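Local coordinates for LPXTG-motif cell wall anchor domain protein (Mobiluncus mulieris, PDB 5U5O) that probably mediates bacterial adhesion as part of a giant cell-wall-anchored surface adhesin, with two domains here that carry intramolecular covalent cross-links, at residues Gly6-Ala9 with Leu14-Phe17; Ser205-Thr210 with Lys217-Ile222. All blocks are in the same frame, centred on the assembly; numbering follows the deposited sequence.

Contact 1. Residues Gly6-Ala9 with Leu14-Phe17; sequences GTYA and LKAF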
# COMPACT_ATOMS: atom_id res chain seq x y z
N GLY A 6 -21.10 -10.99 -12.58
CA GLY A 6 -20.03 -11.15 -11.59
C GLY A 6 -18.71 -10.72 -12.21
O GLY A 6 -18.62 -10.48 -13.42
N THR A 7 -17.67 -10.61 -11.38
CA THR A 7 -16.38 -10.15 -11.86
C THR A 7 -15.28 -10.85 -11.09
O THR A 7 -15.44 -11.24 -9.93
CB THR A 7 -16.24 -8.64 -11.69
OG1 THR A 7 -16.44 -8.31 -10.31
CG2 THR A 7 -17.15 -7.83 -12.57
N TYR A 8 -14.12 -10.93 -11.73
CA TYR A 8 -12.88 -11.35 -11.08
C TYR A 8 -11.80 -10.35 -11.47
O TYR A 8 -11.55 -10.14 -12.65
CB TYR A 8 -12.50 -12.75 -11.52
CG TYR A 8 -11.20 -13.25 -10.93
CD1 TYR A 8 -11.08 -13.46 -9.55
CD2 TYR A 8 -10.08 -13.54 -11.74
CE1 TYR A 8 -9.90 -13.93 -8.98
CE2 TYR A 8 -8.90 -14.02 -11.17
CZ TYR A 8 -8.81 -14.21 -9.80
OH TYR A 8 -7.64 -14.68 -9.23
N ALA A 9 -11.25 -9.70 -10.46
CA ALA A 9 -10.25 -8.63 -10.68
C ALA A 9 -8.83 -9.12 -10.45
O ALA A 9 -8.57 -9.78 -9.45
CB ALA A 9 -10.55 -7.48 -9.76
N LEU A 14 -2.34 -11.31 -10.64
CA LEU A 14 -2.27 -11.42 -9.19
C LEU A 14 -3.39 -10.60 -8.54
O LEU A 14 -4.08 -9.82 -9.20
CB LEU A 14 -0.90 -10.97 -8.69
CG LEU A 14 0.28 -11.74 -9.29
CD1 LEU A 14 1.59 -11.09 -8.87
CD2 LEU A 14 0.26 -13.20 -8.88
N LYS A 15 -3.54 -10.76 -7.24
CA LYS A 15 -4.53 -10.03 -6.45
C LYS A 15 -3.96 -8.79 -5.75
O LYS A 15 -4.70 -8.04 -5.11
CB LYS A 15 -5.15 -10.98 -5.42
CG LYS A 15 -5.89 -12.18 -6.04
CD LYS A 15 -7.07 -11.78 -6.90
CE LYS A 15 -8.01 -10.82 -6.18
NZ LYS A 15 -9.31 -10.60 -6.88
N ALA A 16 -2.65 -8.56 -5.88
CA ALA A 16 -1.98 -7.39 -5.31
C ALA A 16 -0.89 -6.87 -6.23
O ALA A 16 -0.38 -7.60 -7.08
CB ALA A 16 -1.39 -7.73 -3.96
N PHE A 17 -0.54 -5.61 -6.02
CA PHE A 17 0.55 -4.97 -6.75
C PHE A 17 1.27 -4.01 -5.84
O PHE A 17 0.76 -3.62 -4.79
CB PHE A 17 0.04 -4.26 -8.01
CG PHE A 17 -0.89 -3.11 -7.75
CD1 PHE A 17 -2.24 -3.29 -7.65
CD2 PHE A 17 -0.40 -1.83 -7.62
CE1 PHE A 17 -3.08 -2.21 -7.42
CE2 PHE A 17 -1.22 -0.75 -7.39
CZ PHE A 17 -2.57 -0.93 -7.29
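Tyr8 and Ala9, near the end of strand 4-10, meet Lys15, the residue just before strand 16-18; this small contact buries 136 Å² in all. Strand 4-10 is already fixed at Thr7, whose OG1 is covalently joined to CD of Gln160 while its carbonyl oxygen accepts a hydrogen bond from OG of Ser159. At Tyr8, CG lies anti to the backbone N (chi1 178°), which carries the ring forward along the chain until it flanks the lysine. Tyr8 OH reaches 3.8 Å from Lys15 CD, and Tyr8 CE1 lies 4.0 Å from Lys15 NZ; the ammonium nitrogen comes at the ring on a slant. Ala9 supplies the polar part of the contact: Lys15 NZ donates to Ala9 O over 2.8 Å, in the carbonyl plane, at a C=O...N angle of 148°. The lysine chain gets there by bending at chi2 and chi3, bringing Lys15 CE to 3.5 Å from the same Ala9 O. The ammonium group also bonds to Ser161 O and, weakly, to Ser158 O, so it gathers backbone carbonyls from strand 150-178 as well as from strand 4-10. Those serines lie either side of Gln160 in sequence, which places the lysine close to the cross-link of a T-Q ester bond domain, where a threonine near the start of the domain is joined to a glutamine on a late strand.

Contact 2. Residues Ser205-Thr210 with Lys217-Ile222; sequences SVDEFT and KTVEGI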
# COMPACT_ATOMS: atom_id res chain seq x y z
N SER A 205 5.35 5.11 15.22
CA SER A 205 6.02 4.15 16.08
C SER A 205 6.93 4.84 17.08
O SER A 205 7.48 5.93 16.78
CB SER A 205 6.82 3.16 15.25
OG SER A 205 7.74 3.84 14.42
N VAL A 206 7.12 4.18 18.21
CA VAL A 206 8.09 4.54 19.24
C VAL A 206 8.77 3.25 19.66
O VAL A 206 8.11 2.34 20.20
CB VAL A 206 7.44 5.22 20.47
CG1 VAL A 206 8.50 5.63 21.48
CG2 VAL A 206 6.64 6.44 20.03
N ASP A 207 10.09 3.17 19.46
CA ASP A 207 10.87 2.02 19.86
C ASP A 207 11.95 2.47 20.81
O ASP A 207 12.81 3.27 20.43
CB ASP A 207 11.47 1.35 18.62
CG ASP A 207 10.41 0.65 17.78
OD1 ASP A 207 9.93 -0.41 18.18
OD2 ASP A 207 10.06 1.16 16.70
N GLU A 208 11.97 1.93 22.02
CA GLU A 208 12.93 2.26 23.08
C GLU A 208 13.79 1.03 23.28
O GLU A 208 13.23 -0.08 23.42
CB GLU A 208 12.16 2.39 24.39
CG GLU A 208 11.52 3.71 24.72
CD GLU A 208 11.16 3.72 26.19
OE1 GLU A 208 10.34 2.87 26.61
OE2 GLU A 208 11.74 4.52 26.94
N PHE A 209 15.11 1.22 23.37
CA PHE A 209 15.99 0.08 23.53
C PHE A 209 17.36 0.60 23.95
O PHE A 209 17.62 1.81 23.89
CB PHE A 209 16.12 -0.71 22.23
CG PHE A 209 16.53 0.14 21.06
CD1 PHE A 209 15.58 0.81 20.29
CD2 PHE A 209 17.89 0.33 20.76
CE1 PHE A 209 15.97 1.64 19.24
CE2 PHE A 209 18.27 1.16 19.70
CZ PHE A 209 17.32 1.82 18.94
N THR A 210 18.20 -0.33 24.37
CA THR A 210 19.58 -0.02 24.72
C THR A 210 20.55 -0.73 23.80
O THR A 210 20.31 -1.83 23.32
CB THR A 210 19.90 -0.45 26.15
OG1 THR A 210 19.92 -1.88 26.23
CG2 THR A 210 18.88 0.11 27.12
N LYS A 217 20.68 -2.29 16.40
CA LYS A 217 19.25 -2.57 16.46
C LYS A 217 18.68 -2.08 15.15
O LYS A 217 19.02 -0.99 14.68
CB LYS A 217 18.65 -1.77 17.62
CG LYS A 217 17.14 -1.60 17.62
CD LYS A 217 16.51 -2.78 18.27
CE LYS A 217 15.00 -2.64 18.24
NZ LYS A 217 14.41 -3.97 18.49
N THR A 218 17.78 -2.87 14.56
CA THR A 218 17.06 -2.45 13.37
C THR A 218 15.56 -2.31 13.64
O THR A 218 14.92 -3.21 14.23
CB THR A 218 17.29 -3.44 12.22
OG1 THR A 218 18.70 -3.51 11.96
CG2 THR A 218 16.62 -2.98 10.95
N VAL A 219 15.00 -1.18 13.24
CA VAL A 219 13.56 -0.95 13.18
C VAL A 219 13.11 -1.22 11.74
O VAL A 219 13.57 -0.55 10.80
CB VAL A 219 13.20 0.48 13.61
CG1 VAL A 219 11.71 0.75 13.43
CG2 VAL A 219 13.64 0.74 15.04
N GLU A 220 12.23 -2.21 11.59
CA GLU A 220 11.73 -2.62 10.29
C GLU A 220 10.39 -1.98 9.97
O GLU A 220 9.76 -1.36 10.84
CB GLU A 220 11.54 -4.15 10.27
CG GLU A 220 12.76 -4.97 10.65
CD GLU A 220 13.76 -5.16 9.52
OE1 GLU A 220 13.50 -4.70 8.39
OE2 GLU A 220 14.81 -5.80 9.76
N GLY A 221 9.93 -2.14 8.73
CA GLY A 221 8.55 -1.76 8.38
C GLY A 221 8.26 -0.27 8.41
O GLY A 221 7.15 0.16 8.77
N ILE A 222 9.26 0.52 8.02
CA ILE A 222 9.11 1.97 8.02
C ILE A 222 8.56 2.39 6.64
O ILE A 222 9.18 2.07 5.62
CB ILE A 222 10.44 2.69 8.32
CG1 ILE A 222 10.96 2.22 9.69
CG2 ILE A 222 10.20 4.18 8.32
CD1 ILE A 222 12.35 2.74 10.04
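Phe209 and Lys217 carry most of this contact, the lysine chain lying across one face of the phenylalanine ring. Lys217 CG sits 3.5 Å from the ring centroid and only 7° off the normal, a CH-pi contact over the middle of the face. Lys217 CB covers one side of the ring, 3.6 Å from Phe209 CE2, and Lys217 CE reaches the other, 4.1 Å from Phe209 CD1, so the aliphatic chain runs diagonally over the aromatic surface. Two torsions produce this: the lysine bends at chi2 (86°) and is extended beyond, while Phe209 CG stands between its own backbone N and carbonyl carbon (chi1 54°). The Phe209 side chain also touches Val198 on strand 193-200 and Leu173 on strand 150-178, one in each sheet. Strands 205-212 and 216-223 run antiparallel here without pairing, with Phe209 CA and Lys217 CA 8.2 Å apart. Phe209 and Asp207 bond through their backbones to strand 193-200, whereas Lys217 and Val219 bond to strand 150-178; consecutive strands thus pass from one sheet to the other, at the edge of the β-sandwich of this Ig-like DUF5979 domain, and their side chains face each other across the edge of the gap between the sheets. Beyond Val219, a G1 beta bulge at Gly221 and Ile222 faces Gly169, and Ile222 touches Cys200, disulfide-bonded to Cys228. Val219 meets Asp207 from the opposite direction, its CG1 3.7 Å and its CG2 4.0 Å from Asp207 OD2, so a carboxylate oxygen rests against both valine methyls. Asp207 OD1 and Lys217 NZ remain 5.7 Å apart, too far for a salt bridge, though their opposite charges may attract weakly.

Contact 1 belongs to the T-Q ester bond domain and contact 2 to the DUF5979 domain that follows it; along the chain the first closes before the second opens. Their centres are 35 Å apart, on opposite sides of the chain's centre, and their nearest atoms are about 15 Å apart. What they share is the long strand 150-178: strand 16-18 runs parallel to it in the first domain, and strand 216-223 antiparallel to it in the second. This interrupted strand spans the junction, its earlier part in the first domain and its later part in the second, joining two modules in line, each with its own covalent cross-link, consistent with an extended, mechanically robust adhesin stalk.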